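Local coordinates for protein phosphonate monoester hydrolase (Ruegeria pomeroyi, PDB 4UPK) that is a hydrolase of the sulfatase family, within the alkaline phosphatase clan, at residues M163-S168 and D183-V188; A366-P371 and I461-R466; L399-Q404 and S414-L419. All coordinates share one frame; numbering follows the deposited sequence.

Contact 1. Residues M163-S168 and D183-V188; sequences MRLEMS and DDYAQV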
ATOM      1  N   MET A 163       6.015 -21.496  19.141  1.00 15.46           N
ATOM      2  CA  MET A 163       5.917 -22.932  19.352  1.00 14.89           C
ATOM      3  C   MET A 163       5.265 -23.609  18.150  1.00 18.01           C
ATOM      4  O   MET A 163       4.141 -24.116  18.224  1.00 16.95           O
ATOM      5  CB  MET A 163       5.242 -23.275  20.692  1.00 17.30           C
ATOM      6  CG  MET A 163       5.284 -24.765  21.050  1.00 20.56           C
ATOM      7  SD  MET A 163       6.351 -25.225  22.449  1.00 24.52           S
ATOM      8  CE  MET A 163       5.998 -24.079  23.464  1.00 21.45           C
ATOM      9  N   ARG A 164       6.010 -23.612  17.040  1.00 14.45           N
ATOM     10  CA  ARG A 164       5.639 -24.283  15.810  1.00 14.23           C
ATOM     11  C   ARG A 164       6.425 -25.600  15.805  1.00 17.96           C
ATOM     12  O   ARG A 164       7.605 -25.604  16.161  1.00 17.70           O
ATOM     13  CB  ARG A 164       6.019 -23.431  14.583  1.00 14.58           C
ATOM     14  CG  ARG A 164       5.659 -21.970  14.708  1.00 15.46           C
ATOM     15  CD  ARG A 164       6.533 -21.138  13.797  1.00 25.83           C
ATOM     16  NE  ARG A 164       6.764 -19.817  14.373  1.00 24.78           N
ATOM     17  CZ  ARG A 164       7.379 -18.824  13.747  1.00 34.13           C
ATOM     18  NH1 ARG A 164       7.823 -18.987  12.506  1.00 30.67           N
ATOM     19  NH2 ARG A 164       7.559 -17.662  14.353  1.00 17.26           N
ATOM     20  N   LEU A 165       5.770 -26.704  15.384  1.00 15.89           N
ATOM     21  CA  LEU A 165       6.316 -28.054  15.341  1.00 15.05           C
ATOM     22  C   LEU A 165       7.698 -28.192  14.696  1.00 19.11           C
ATOM     23  O   LEU A 165       8.580 -28.801  15.296  1.00 20.39           O
ATOM     24  CB  LEU A 165       5.289 -29.069  14.803  1.00 14.75           C
ATOM     25  CG  LEU A 165       5.717 -30.546  14.704  1.00 18.96           C
ATOM     26  CD1 LEU A 165       6.036 -31.149  16.079  1.00 17.94           C
ATOM     27  CD2 LEU A 165       4.656 -31.363  13.976  1.00 21.09           C
ATOM     28  N   GLU A 166       7.914 -27.589  13.540  1.00 16.68           N
ATOM     29  CA  GLU A 166       9.212 -27.670  12.847  1.00 17.41           C
ATOM     30  C   GLU A 166      10.279 -26.705  13.406  1.00 22.37           C
ATOM     31  O   GLU A 166      11.454 -26.792  13.017  1.00 23.82           O
ATOM     32  CB  GLU A 166       9.048 -27.527  11.316  1.00 19.28           C
ATOM     33  CG  GLU A 166       8.133 -28.573  10.657  1.00 33.72           C
ATOM     34  CD  GLU A 166       8.412 -30.052  10.900  1.00 51.70           C
ATOM     35  OE1 GLU A 166       9.585 -30.476  10.778  1.00 45.81           O
ATOM     36  OE2 GLU A 166       7.447 -30.795  11.192  1.00 40.21           O
ATOM     37  N   MET A 167       9.890 -25.830  14.359  1.00 17.23           N
ATOM     38  CA  MET A 167      10.814 -24.887  14.989  1.00 17.36           C
ATOM     39  C   MET A 167      10.952 -25.102  16.517  1.00 20.93           C
ATOM     40  O   MET A 167      11.845 -25.850  16.947  1.00 20.07           O
ATOM     41  CB  MET A 167      10.425 -23.451  14.636  1.00 19.82           C
ATOM     42  CG  MET A 167      11.537 -22.482  14.856  1.00 23.78           C
ATOM     43  SD  MET A 167      11.147 -20.885  14.141  1.00 27.96           S
ATOM     44  CE  MET A 167      12.567 -19.966  14.691  1.00 25.15           C
ATOM     45  N   SER A 168      10.057 -24.469  17.325  1.00 16.92           N
ATOM     46  CA  SER A 168      10.013 -24.572  18.791  1.00 16.04           C
ATOM     47  C   SER A 168      11.349 -24.245  19.463  1.00 21.43           C
ATOM     48  O   SER A 168      11.801 -24.992  20.336  1.00 21.45           O
ATOM     49  CB  SER A 168       9.464 -25.931  19.234  1.00 16.44           C
ATOM     50  OG  SER A 168       8.100 -26.041  18.863  1.00 12.04           O
ATOM     51  N   ASP A 183      21.748 -34.035  19.477  1.00 35.13           N
ATOM     52  CA  ASP A 183      22.540 -33.370  18.441  1.00 35.70           C
ATOM     53  C   ASP A 183      21.687 -32.897  17.262  1.00 36.27           C
ATOM     54  O   ASP A 183      22.160 -32.118  16.439  1.00 37.07           O
ATOM     55  CB  ASP A 183      23.701 -34.271  17.991  1.00 38.83           C
ATOM     56  CG  ASP A 183      24.791 -34.380  19.040  1.00 52.87           C
ATOM     57  OD1 ASP A 183      24.668 -35.247  19.937  1.00 55.59           O
ATOM     58  OD2 ASP A 183      25.741 -33.571  18.994  1.00 57.23           O
ATOM     59  N   ASP A 184      20.425 -33.346  17.216  1.00 30.60           N
ATOM     60  CA  ASP A 184      19.420 -33.031  16.194  1.00 29.75           C
ATOM     61  C   ASP A 184      18.056 -32.897  16.867  1.00 27.82           C
ATOM     62  O   ASP A 184      17.763 -33.658  17.795  1.00 26.95           O
ATOM     63  CB  ASP A 184      19.351 -34.183  15.167  1.00 32.62           C
ATOM     64  CG  ASP A 184      19.891 -33.879  13.784  1.00 48.55           C
ATOM     65  OD1 ASP A 184      21.073 -33.441  13.677  1.00 51.60           O
ATOM     66  OD2 ASP A 184      19.178 -34.160  12.807  1.00 52.26           O
ATOM     67  N   TYR A 185      17.218 -31.962  16.386  1.00 20.45           N
ATOM     68  CA  TYR A 185      15.851 -31.752  16.880  1.00 18.28           C
ATOM     69  C   TYR A 185      14.991 -33.028  16.737  1.00 24.96           C
ATOM     70  O   TYR A 185      14.204 -33.317  17.643  1.00 25.31           O
ATOM     71  CB  TYR A 185      15.185 -30.559  16.173  1.00 16.54           C
ATOM     72  CG  TYR A 185      13.730 -30.283  16.530  1.00 15.64           C
ATOM     73  CD1 TYR A 185      13.272 -30.409  17.844  1.00 16.28           C
ATOM     74  CD2 TYR A 185      12.850 -29.774  15.583  1.00 15.45           C
ATOM     75  CE1 TYR A 185      11.948 -30.127  18.179  1.00 16.41           C
ATOM     76  CE2 TYR A 185      11.536 -29.451  15.915  1.00 16.08           C
ATOM     77  CZ  TYR A 185      11.090 -29.615  17.215  1.00 21.89           C
ATOM     78  OH  TYR A 185       9.783 -29.299  17.520  1.00 18.69           O
ATOM     79  N   ALA A 186      15.174 -33.809  15.645  1.00 22.36           N
ATOM     80  CA  ALA A 186      14.432 -35.068  15.420  1.00 22.61           C
ATOM     81  C   ALA A 186      14.685 -36.166  16.498  1.00 26.24           C
ATOM     82  O   ALA A 186      13.841 -37.039  16.684  1.00 26.22           O
ATOM     83  CB  ALA A 186      14.724 -35.613  14.029  1.00 23.53           C
ATOM     84  N   GLN A 187      15.820 -36.100  17.216  1.00 22.33           N
ATOM     85  CA  GLN A 187      16.171 -37.050  18.277  1.00 21.91           C
ATOM     86  C   GLN A 187      15.269 -36.933  19.522  1.00 22.53           C
ATOM     87  O   GLN A 187      15.101 -37.899  20.256  1.00 20.90           O
ATOM     88  CB  GLN A 187      17.650 -36.908  18.670  1.00 23.47           C
ATOM     89  CG  GLN A 187      18.647 -37.361  17.595  1.00 34.95           C
ATOM     90  CD  GLN A 187      20.083 -36.951  17.905  1.00 61.64           C
ATOM     91  OE1 GLN A 187      20.473 -36.722  19.065  1.00 57.29           O
ATOM     92  NE2 GLN A 187      20.913 -36.859  16.865  1.00 53.91           N
ATOM     93  N   VAL A 188      14.721 -35.744  19.754  1.00 18.71           N
ATOM     94  CA  VAL A 188      13.823 -35.374  20.861  1.00 18.24           C
ATOM     95  C   VAL A 188      12.507 -36.227  20.842  1.00 19.59           C
ATOM     96  O   VAL A 188      11.969 -36.553  21.888  1.00 18.25           O
ATOM     97  CB  VAL A 188      13.541 -33.832  20.752  1.00 22.07           C
ATOM     98  CG1 VAL A 188      12.363 -33.381  21.610  1.00 22.54           C
ATOM     99  CG2 VAL A 188      14.782 -33.004  21.054  1.00 21.22           C
TER
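Met167 and Tyr185 bring the two backbones closest, their CA atoms 8.7 Å apart, where the type I beta turn from Arg164 to Met167 faces the single turn of helix-like chain at 185-188. The gap is spanned by the phenol of Tyr185, whose CG lies anti to the backbone N (chi1 176°), sending the ring straight across to the turn. Its OH donates to Leu165 O at 2.6 Å, and this acceptor lies at the ring edge, in the ring plane. Met167 O sits over one face of the same ring, 3.8 Å from Tyr185 CE2. The tyrosine thus meets mainly backbone carbonyls of the turn, one by a hydrogen bond and one over its face, with Leu165 CD1 only loosely beside its OH at 4.4 Å. Helix 169-177 connects the two loops, so the contact closes a loop-helix-loop excursion that follows strand 158-162. Within the turn, Arg164 O accepts from Met167 N and, on the opposite face of its carbonyl plane, from Ser168 OG at 2.8 Å. Ser168 CB lies 3.8 Å from Tyr185 OH. The phenol hydroxyl is also hydrogen-bonded to Tyr189 OH, and the two tyrosine rings meet edge-to-face. Beyond the turn, Met167 packs on Trp228 of the second subunit.

Contact 2. Residues A366-P371 and I461-R466; sequences AAYHTP and ILRDAR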
ATOM      1  N   ALA A 366     -14.361 -38.481  10.753  1.00 18.35           N
ATOM      2  CA  ALA A 366     -13.333 -38.500  11.802  1.00 17.92           C
ATOM      3  C   ALA A 366     -12.186 -37.494  11.544  1.00 18.51           C
ATOM      4  O   ALA A 366     -11.602 -36.986  12.495  1.00 15.68           O
ATOM      5  CB  ALA A 366     -12.800 -39.919  12.011  1.00 18.53           C
ATOM      6  N   ALA A 367     -11.938 -37.149  10.264  1.00 16.02           N
ATOM      7  CA  ALA A 367     -10.914 -36.172   9.863  1.00 15.38           C
ATOM      8  C   ALA A 367     -11.363 -34.701  10.076  1.00 17.20           C
ATOM      9  O   ALA A 367     -10.510 -33.813  10.066  1.00 16.61           O
ATOM     10  CB  ALA A 367     -10.530 -36.397   8.405  1.00 15.82           C
ATOM     11  N   TYR A 368     -12.689 -34.451  10.271  1.00 13.43           N
ATOM     12  CA  TYR A 368     -13.300 -33.114  10.368  1.00 13.55           C
ATOM     13  C   TYR A 368     -14.076 -32.865  11.631  1.00 15.84           C
ATOM     14  O   TYR A 368     -14.076 -31.730  12.089  1.00 16.41           O
ATOM     15  CB  TYR A 368     -14.220 -32.805   9.147  1.00 14.49           C
ATOM     16  CG  TYR A 368     -13.531 -32.969   7.816  1.00 16.06           C
ATOM     17  CD1 TYR A 368     -13.469 -34.209   7.192  1.00 18.07           C
ATOM     18  CD2 TYR A 368     -12.969 -31.875   7.154  1.00 16.40           C
ATOM     19  CE1 TYR A 368     -12.800 -34.381   5.982  1.00 16.51           C
ATOM     20  CE2 TYR A 368     -12.310 -32.032   5.933  1.00 16.55           C
ATOM     21  CZ  TYR A 368     -12.219 -33.294   5.357  1.00 17.61           C
ATOM     22  OH  TYR A 368     -11.572 -33.500   4.162  1.00  8.84           O
ATOM     23  N   HIS A 369     -14.788 -33.882  12.154  1.00 12.56           N
ATOM     24  CA  HIS A 369     -15.585 -33.784  13.384  1.00 12.96           C
ATOM     25  C   HIS A 369     -14.669 -33.405  14.582  1.00 18.55           C
ATOM     26  O   HIS A 369     -13.739 -34.137  14.945  1.00 18.34           O
ATOM     27  CB  HIS A 369     -16.369 -35.086  13.650  1.00 13.76           C
ATOM     28  CG  HIS A 369     -17.528 -34.916  14.586  1.00 17.83           C
ATOM     29  ND1 HIS A 369     -18.241 -36.006  15.055  1.00 20.27           N
ATOM     30  CD2 HIS A 369     -18.072 -33.790  15.103  1.00 19.89           C
ATOM     31  CE1 HIS A 369     -19.193 -35.510  15.827  1.00 19.60           C
ATOM     32  NE2 HIS A 369     -19.127 -34.182  15.891  1.00 19.93           N
ATOM     33  N   THR A 370     -14.884 -32.205  15.118  1.00 16.50           N
ATOM     34  CA  THR A 370     -14.047 -31.649  16.186  1.00 15.60           C
ATOM     35  C   THR A 370     -14.838 -31.194  17.400  1.00 18.59           C
ATOM     36  O   THR A 370     -15.975 -30.746  17.253  1.00 16.69           O
ATOM     37  CB  THR A 370     -13.138 -30.540  15.643  1.00 19.47           C
ATOM     38  OG1 THR A 370     -13.883 -29.684  14.776  1.00 19.35           O
ATOM     39  CG2 THR A 370     -11.980 -31.086  14.888  1.00 19.33           C
ATOM     40  N   PRO A 371     -14.253 -31.307  18.618  1.00 15.40           N
ATOM     41  CA  PRO A 371     -14.971 -30.826  19.799  1.00 15.43           C
ATOM     42  C   PRO A 371     -15.018 -29.295  19.827  1.00 18.00           C
ATOM     43  O   PRO A 371     -14.146 -28.634  19.264  1.00 17.38           O
ATOM     44  CB  PRO A 371     -14.158 -31.395  20.965  1.00 17.33           C
ATOM     45  CG  PRO A 371     -12.754 -31.515  20.428  1.00 21.20           C
ATOM     46  CD  PRO A 371     -12.911 -31.834  18.965  1.00 16.31           C
ATOM     47  N   ILE A 461     -17.357 -31.791   0.372  1.00 12.43           N
ATOM     48  CA  ILE A 461     -18.180 -32.691   1.205  1.00 12.37           C
ATOM     49  C   ILE A 461     -19.425 -31.930   1.715  1.00 19.72           C
ATOM     50  O   ILE A 461     -19.288 -30.827   2.238  1.00 21.33           O
ATOM     51  CB  ILE A 461     -17.356 -33.296   2.393  1.00 14.14           C
ATOM     52  CG1 ILE A 461     -16.032 -33.988   1.924  1.00 13.16           C
ATOM     53  CG2 ILE A 461     -18.212 -34.235   3.272  1.00 13.76           C
ATOM     54  CD1 ILE A 461     -14.865 -33.851   2.852  1.00 10.66           C
ATOM     55  N   LEU A 462     -20.623 -32.518   1.568  1.00 16.00           N
ATOM     56  CA  LEU A 462     -21.864 -31.945   2.089  1.00 15.75           C
ATOM     57  C   LEU A 462     -22.509 -32.957   3.045  1.00 18.80           C
ATOM     58  O   LEU A 462     -22.851 -34.052   2.623  1.00 18.98           O
ATOM     59  CB  LEU A 462     -22.847 -31.500   0.967  1.00 15.01           C
ATOM     60  CG  LEU A 462     -24.068 -30.697   1.445  1.00 17.86           C
ATOM     61  CD1 LEU A 462     -24.334 -29.520   0.540  1.00 18.02           C
ATOM     62  CD2 LEU A 462     -25.315 -31.576   1.558  1.00 17.55           C
ATOM     63  N   ARG A 463     -22.656 -32.592   4.320  1.00 16.32           N
ATOM     64  CA  ARG A 463     -23.234 -33.464   5.342  1.00 16.30           C
ATOM     65  C   ARG A 463     -24.651 -33.056   5.618  1.00 23.84           C
ATOM     66  O   ARG A 463     -24.898 -32.054   6.276  1.00 24.41           O
ATOM     67  CB  ARG A 463     -22.410 -33.483   6.638  1.00 12.81           C
ATOM     68  CG  ARG A 463     -20.979 -33.963   6.438  1.00  9.43           C
ATOM     69  CD  ARG A 463     -20.156 -33.789   7.676  1.00 14.53           C
ATOM     70  NE  ARG A 463     -18.733 -33.880   7.361  1.00 22.18           N
ATOM     71  CZ  ARG A 463     -17.961 -32.838   7.070  1.00 30.70           C
ATOM     72  NH1 ARG A 463     -18.458 -31.606   7.094  1.00  6.71           N
ATOM     73  NH2 ARG A 463     -16.682 -33.020   6.763  1.00 22.54           N
ATOM     74  N   ASP A 464     -25.579 -33.827   5.078  1.00 21.17           N
ATOM     75  CA  ASP A 464     -27.012 -33.674   5.231  1.00 21.15           C
ATOM     76  C   ASP A 464     -27.408 -34.558   6.437  1.00 23.76           C
ATOM     77  O   ASP A 464     -26.596 -35.375   6.889  1.00 22.12           O
ATOM     78  CB  ASP A 464     -27.642 -34.120   3.886  1.00 22.85           C
ATOM     79  CG  ASP A 464     -29.118 -34.396   3.839  1.00 27.17           C
ATOM     80  OD1 ASP A 464     -29.899 -33.435   3.909  1.00 34.89           O
ATOM     81  OD2 ASP A 464     -29.489 -35.561   3.643  1.00 25.08           O
ATOM     82  N   ALA A 465     -28.621 -34.374   6.979  1.00 21.44           N
ATOM     83  CA  ALA A 465     -29.133 -35.153   8.123  1.00 21.92           C
ATOM     84  C   ALA A 465     -29.070 -36.693   7.896  1.00 26.90           C
ATOM     85  O   ALA A 465     -28.802 -37.455   8.833  1.00 27.32           O
ATOM     86  CB  ALA A 465     -30.561 -34.731   8.437  1.00 22.69           C
ATOM     87  N   ARG A 466     -29.306 -37.123   6.634  1.00 22.41           N
ATOM     88  CA  ARG A 466     -29.291 -38.515   6.206  1.00 21.48           C
ATOM     89  C   ARG A 466     -28.039 -38.887   5.368  1.00 21.67           C
ATOM     90  O   ARG A 466     -27.440 -39.934   5.587  1.00 19.38           O
ATOM     91  CB  ARG A 466     -30.575 -38.837   5.416  1.00 18.39           C
ATOM     92  CG  ARG A 466     -30.625 -40.293   4.966  1.00 20.49           C
ATOM     93  CD  ARG A 466     -31.896 -40.659   4.279  1.00 20.88           C
ATOM     94  NE  ARG A 466     -31.771 -41.989   3.696  1.00 26.00           N
ATOM     95  CZ  ARG A 466     -32.511 -42.441   2.696  1.00 24.39           C
ATOM     96  NH1 ARG A 466     -33.440 -41.675   2.149  1.00 14.51           N
ATOM     97  NH2 ARG A 466     -32.309 -43.655   2.218  1.00  9.77           N
TER
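Ile461, on strand 458-463, meets the far end of Tyr368, the two side chains approaching from opposite directions. Its CG1 branch does the reaching: CD1 comes within 3.6 Å of Tyr368 OH and 3.7 Å of Tyr368 CZ, an apolar touch at the phenol end of the ring. The other branch turns along its own strand, where Ile461 CG2 lies 3.8 Å above the guanidinium plane of Arg463, offset toward the rim. Leu462, the residue between, faces the other side of the sheet and packs on helix 499-515. Arg463 returns to the side of Ile461 and carries the second half of the contact. Its chain is extended from CG to NE and crosses Tyr368 at about a right angle, bringing NH2 to 3.3 Å from Tyr368 CG and 3.4 Å from Tyr368 CB, at the root of the ring. Ring and guanidinium planes stand 48° apart, so the groups are not stacked flat. The first torsion of Tyr368 (CG anti to the carbonyl carbon, chi1 -54°) lays the ring alongside both residues, its root at Arg463 and its hydroxyl end at Ile461. The contact therefore fastens the loop leading into strand 372-375 of the large mixed sheet to the four-stranded antiparallel sheet that contains 458-463. Asp365, just before the loop segment, forms a salt bridge with Arg463 NE, while Ser431 and Ser433 on the adjacent strand bond to NH1. Tyr368 OH is hydrogen-bonded to Thr362 O. With all three touching residues buried, this chemistry implies that the polar ends are satisfied by neighbours in the fold, while Tyr368 meets Ile461 and Arg463 through van der Waals packing; the Asp365 carboxylate probably offsets much of the arginine's buried charge.

Contact 3. Residues L399-Q404 and S414-L419; sequences LDWVGQ and SLRPFL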
ATOM      1  N   LEU A 399     -16.065 -11.747  17.707  1.00 19.46           N
ATOM      2  CA  LEU A 399     -16.312 -10.350  17.321  1.00 18.57           C
ATOM      3  C   LEU A 399     -17.646  -9.834  17.827  1.00 23.18           C
ATOM      4  O   LEU A 399     -17.709  -8.723  18.358  1.00 22.38           O
ATOM      5  CB  LEU A 399     -16.173 -10.131  15.794  1.00 17.65           C
ATOM      6  CG  LEU A 399     -14.773 -10.380  15.186  1.00 20.02           C
ATOM      7  CD1 LEU A 399     -14.794 -10.119  13.693  1.00 20.09           C
ATOM      8  CD2 LEU A 399     -13.666  -9.548  15.900  1.00 15.29           C
ATOM      9  N   ASP A 400     -18.710 -10.648  17.679  1.00 20.62           N
ATOM     10  CA  ASP A 400     -20.054 -10.329  18.149  1.00 20.00           C
ATOM     11  C   ASP A 400     -19.997 -10.056  19.659  1.00 25.18           C
ATOM     12  O   ASP A 400     -20.393  -8.973  20.097  1.00 23.57           O
ATOM     13  CB  ASP A 400     -21.004 -11.499  17.815  1.00 21.20           C
ATOM     14  CG  ASP A 400     -22.461 -11.355  18.211  1.00 29.47           C
ATOM     15  OD1 ASP A 400     -22.836 -10.281  18.732  1.00 30.15           O
ATOM     16  OD2 ASP A 400     -23.231 -12.325  18.000  1.00 32.32           O
ATOM     17  N   TRP A 401     -19.426 -11.012  20.438  1.00 23.80           N
ATOM     18  CA  TRP A 401     -19.295 -10.930  21.890  1.00 24.93           C
ATOM     19  C   TRP A 401     -18.526  -9.690  22.392  1.00 26.90           C
ATOM     20  O   TRP A 401     -18.933  -9.108  23.396  1.00 28.24           O
ATOM     21  CB  TRP A 401     -18.734 -12.243  22.452  1.00 24.61           C
ATOM     22  CG  TRP A 401     -18.775 -12.325  23.944  1.00 27.09           C
ATOM     23  CD1 TRP A 401     -19.816 -12.753  24.717  1.00 30.38           C
ATOM     24  CD2 TRP A 401     -17.715 -11.980  24.849  1.00 27.29           C
ATOM     25  NE1 TRP A 401     -19.467 -12.701  26.049  1.00 30.21           N
ATOM     26  CE2 TRP A 401     -18.190 -12.210  26.160  1.00 31.62           C
ATOM     27  CE3 TRP A 401     -16.413 -11.473  24.680  1.00 28.80           C
ATOM     28  CZ2 TRP A 401     -17.399 -11.980  27.295  1.00 31.63           C
ATOM     29  CZ3 TRP A 401     -15.632 -11.246  25.804  1.00 30.84           C
ATOM     30  CH2 TRP A 401     -16.124 -11.501  27.095  1.00 31.70           C
ATOM     31  N   VAL A 402     -17.463  -9.259  21.685  1.00 20.19           N
ATOM     32  CA  VAL A 402     -16.688  -8.065  22.045  1.00 19.89           C
ATOM     33  C   VAL A 402     -17.366  -6.766  21.537  1.00 26.32           C
ATOM     34  O   VAL A 402     -16.994  -5.658  21.958  1.00 27.10           O
ATOM     35  CB  VAL A 402     -15.172  -8.144  21.662  1.00 23.22           C
ATOM     36  CG1 VAL A 402     -14.516  -9.392  22.229  1.00 21.99           C
ATOM     37  CG2 VAL A 402     -14.955  -8.068  20.150  1.00 23.09           C
ATOM     38  N   GLY A 403     -18.336  -6.922  20.631  1.00 22.22           N
ATOM     39  CA  GLY A 403     -19.081  -5.816  20.042  1.00 22.04           C
ATOM     40  C   GLY A 403     -18.365  -5.150  18.886  1.00 27.85           C
ATOM     41  O   GLY A 403     -18.516  -3.946  18.681  1.00 30.31           O
ATOM     42  N   GLN A 404     -17.571  -5.929  18.131  1.00 23.62           N
ATOM     43  CA  GLN A 404     -16.806  -5.463  16.974  1.00 22.90           C
ATOM     44  C   GLN A 404     -17.491  -5.934  15.696  1.00 27.37           C
ATOM     45  O   GLN A 404     -17.929  -7.086  15.631  1.00 27.87           O
ATOM     46  CB  GLN A 404     -15.354  -5.983  17.049  1.00 23.16           C
ATOM     47  CG  GLN A 404     -14.427  -5.508  15.933  1.00 29.34           C
ATOM     48  CD  GLN A 404     -14.291  -3.997  15.827  1.00 47.08           C
ATOM     49  OE1 GLN A 404     -14.178  -3.271  16.827  1.00 40.99           O
ATOM     50  NE2 GLN A 404     -14.258  -3.489  14.595  1.00 38.79           N
ATOM     51  N   SER A 414     -22.238 -16.129  13.728  1.00 21.80           N
ATOM     52  CA  SER A 414     -22.107 -16.114  15.184  1.00 21.97           C
ATOM     53  C   SER A 414     -22.920 -17.226  15.860  1.00 27.33           C
ATOM     54  O   SER A 414     -24.097 -17.435  15.542  1.00 27.42           O
ATOM     55  CB  SER A 414     -22.519 -14.753  15.734  1.00 23.70           C
ATOM     56  OG  SER A 414     -22.379 -14.691  17.143  1.00 27.05           O
ATOM     57  N   LEU A 415     -22.277 -17.928  16.803  1.00 24.15           N
ATOM     58  CA  LEU A 415     -22.883 -18.995  17.591  1.00 23.33           C
ATOM     59  C   LEU A 415     -23.520 -18.456  18.865  1.00 28.00           C
ATOM     60  O   LEU A 415     -24.040 -19.241  19.662  1.00 27.69           O
ATOM     61  CB  LEU A 415     -21.831 -20.056  17.945  1.00 22.84           C
ATOM     62  CG  LEU A 415     -21.214 -20.835  16.792  1.00 26.09           C
ATOM     63  CD1 LEU A 415     -20.207 -21.832  17.313  1.00 24.01           C
ATOM     64  CD2 LEU A 415     -22.271 -21.543  15.959  1.00 27.65           C
ATOM     65  N   ARG A 416     -23.478 -17.121  19.060  1.00 25.07           N
ATOM     66  CA  ARG A 416     -24.030 -16.438  20.226  1.00 25.64           C
ATOM     67  C   ARG A 416     -25.488 -16.805  20.557  1.00 30.39           C
ATOM     68  O   ARG A 416     -25.716 -17.115  21.728  1.00 30.54           O
ATOM     69  CB  ARG A 416     -23.795 -14.924  20.173  1.00 26.91           C
ATOM     70  CG  ARG A 416     -23.561 -14.315  21.538  1.00 36.18           C
ATOM     71  CD  ARG A 416     -23.279 -12.850  21.421  1.00 39.18           C
ATOM     72  NE  ARG A 416     -23.383 -12.185  22.713  1.00 45.10           N
ATOM     73  CZ  ARG A 416     -23.218 -10.880  22.890  1.00 71.87           C
ATOM     74  NH1 ARG A 416     -22.925 -10.094  21.858  1.00 65.95           N
ATOM     75  NH2 ARG A 416     -23.333 -10.348  24.100  1.00 63.61           N
ATOM     76  N   PRO A 417     -26.467 -16.879  19.601  1.00 28.39           N
ATOM     77  CA  PRO A 417     -27.847 -17.306  19.985  1.00 28.98           C
ATOM     78  C   PRO A 417     -27.927 -18.642  20.748  1.00 31.84           C
ATOM     79  O   PRO A 417     -28.702 -18.752  21.700  1.00 32.94           O
ATOM     80  CB  PRO A 417     -28.588 -17.390  18.635  1.00 30.13           C
ATOM     81  CG  PRO A 417     -27.855 -16.453  17.761  1.00 34.11           C
ATOM     82  CD  PRO A 417     -26.408 -16.560  18.155  1.00 29.26           C
ATOM     83  N   PHE A 418     -27.099 -19.631  20.354  1.00 26.02           N
ATOM     84  CA  PHE A 418     -26.961 -20.957  20.978  1.00 25.48           C
ATOM     85  C   PHE A 418     -26.489 -20.937  22.435  1.00 29.82           C
ATOM     86  O   PHE A 418     -26.794 -21.877  23.175  1.00 29.52           O
ATOM     87  CB  PHE A 418     -25.978 -21.830  20.169  1.00 26.07           C
ATOM     88  CG  PHE A 418     -26.425 -22.141  18.761  1.00 26.23           C
ATOM     89  CD1 PHE A 418     -27.371 -23.135  18.516  1.00 28.63           C
ATOM     90  CD2 PHE A 418     -25.868 -21.479  17.678  1.00 26.36           C
ATOM     91  CE1 PHE A 418     -27.743 -23.462  17.214  1.00 28.57           C
ATOM     92  CE2 PHE A 418     -26.239 -21.807  16.380  1.00 28.83           C
ATOM     93  CZ  PHE A 418     -27.187 -22.784  16.155  1.00 26.97           C
ATOM     94  N   LEU A 419     -25.700 -19.909  22.833  1.00 27.62           N
ATOM     95  CA  LEU A 419     -25.144 -19.771  24.187  1.00 28.41           C
ATOM     96  C   LEU A 419     -26.193 -19.640  25.293  1.00 38.43           C
ATOM     97  O   LEU A 419     -25.969 -20.124  26.408  1.00 38.57           O
ATOM     98  CB  LEU A 419     -24.084 -18.660  24.258  1.00 28.19           C
ATOM     99  CG  LEU A 419     -22.870 -18.784  23.310  1.00 31.88           C
ATOM    100  CD1 LEU A 419     -21.858 -17.698  23.582  1.00 31.41           C
ATOM    101  CD2 LEU A 419     -22.211 -20.167  23.391  1.00 33.07           C
TER
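Asp400 OD2 accepts the hydroxyl of Ser414 in a 2.7 Å bond from Ser414 OG, using its anti lone pair, the one directed away from the other carboxylate oxygen. The second oxygen serves Arg416: NH1 donates to Asp400 OD1 at 3.1 Å with an N-H...O angle of 151°, making a salt bridge. Asp400 OD1 lies close to the guanidinium plane, but Arg416 NH1 stands well above the carboxylate plane, the two planes being 66° apart, so the salt bridge rests on one hydrogen bond and is not a flat bidentate pair. The carboxylate gets between its partners because CG is anti to the backbone N (chi1 -179°), pointing it away from helix 394-402 toward the opposing turn. The aliphatic part of Arg416 runs past the same group, with its CD 3.5 Å from Asp400 OD2. Farther out, the guanidinium has Trp401 CA 3.7 Å above one face, offset toward the rim, while Arg416 NE comes to 4.1 Å from Trp401 CD1. Ser414 OG has a second role, accepting from Arg416 N at 3.3 Å as a capping bond at the start of the short, weakly bonded helix at about 416-419. The aspartate thus holds the capping serine in place as well as the arginine two residues on. On the other segment, helix 394-402 ends in a Schellman motif, with Gly403 at positive phi. The contact lies at the surface, joining these two helices, while Leu399 packs on helix 114-120 and Leu415 and Leu419 reach inward to strands 70-76 and 372-375.

The three contacts are separate in space. Contact 1 closes before the others open and lies across the chain's centre from both: its centre is 33 Å from that of contact 2 and 38 Å from that of contact 3. Contact 3 is nested inside the long chain loop that contact 2 closes, their centres 23 Å apart and nearest atoms about 9 Å apart. The element they share is strand 372-375, which continues directly from 366-371 and is touched by Leu415 and Leu419. Contact 2 is the most central, about 13 Å from the chain's centre, against 21 Å for each of the others. Contact 1 alone of the three touches another subunit.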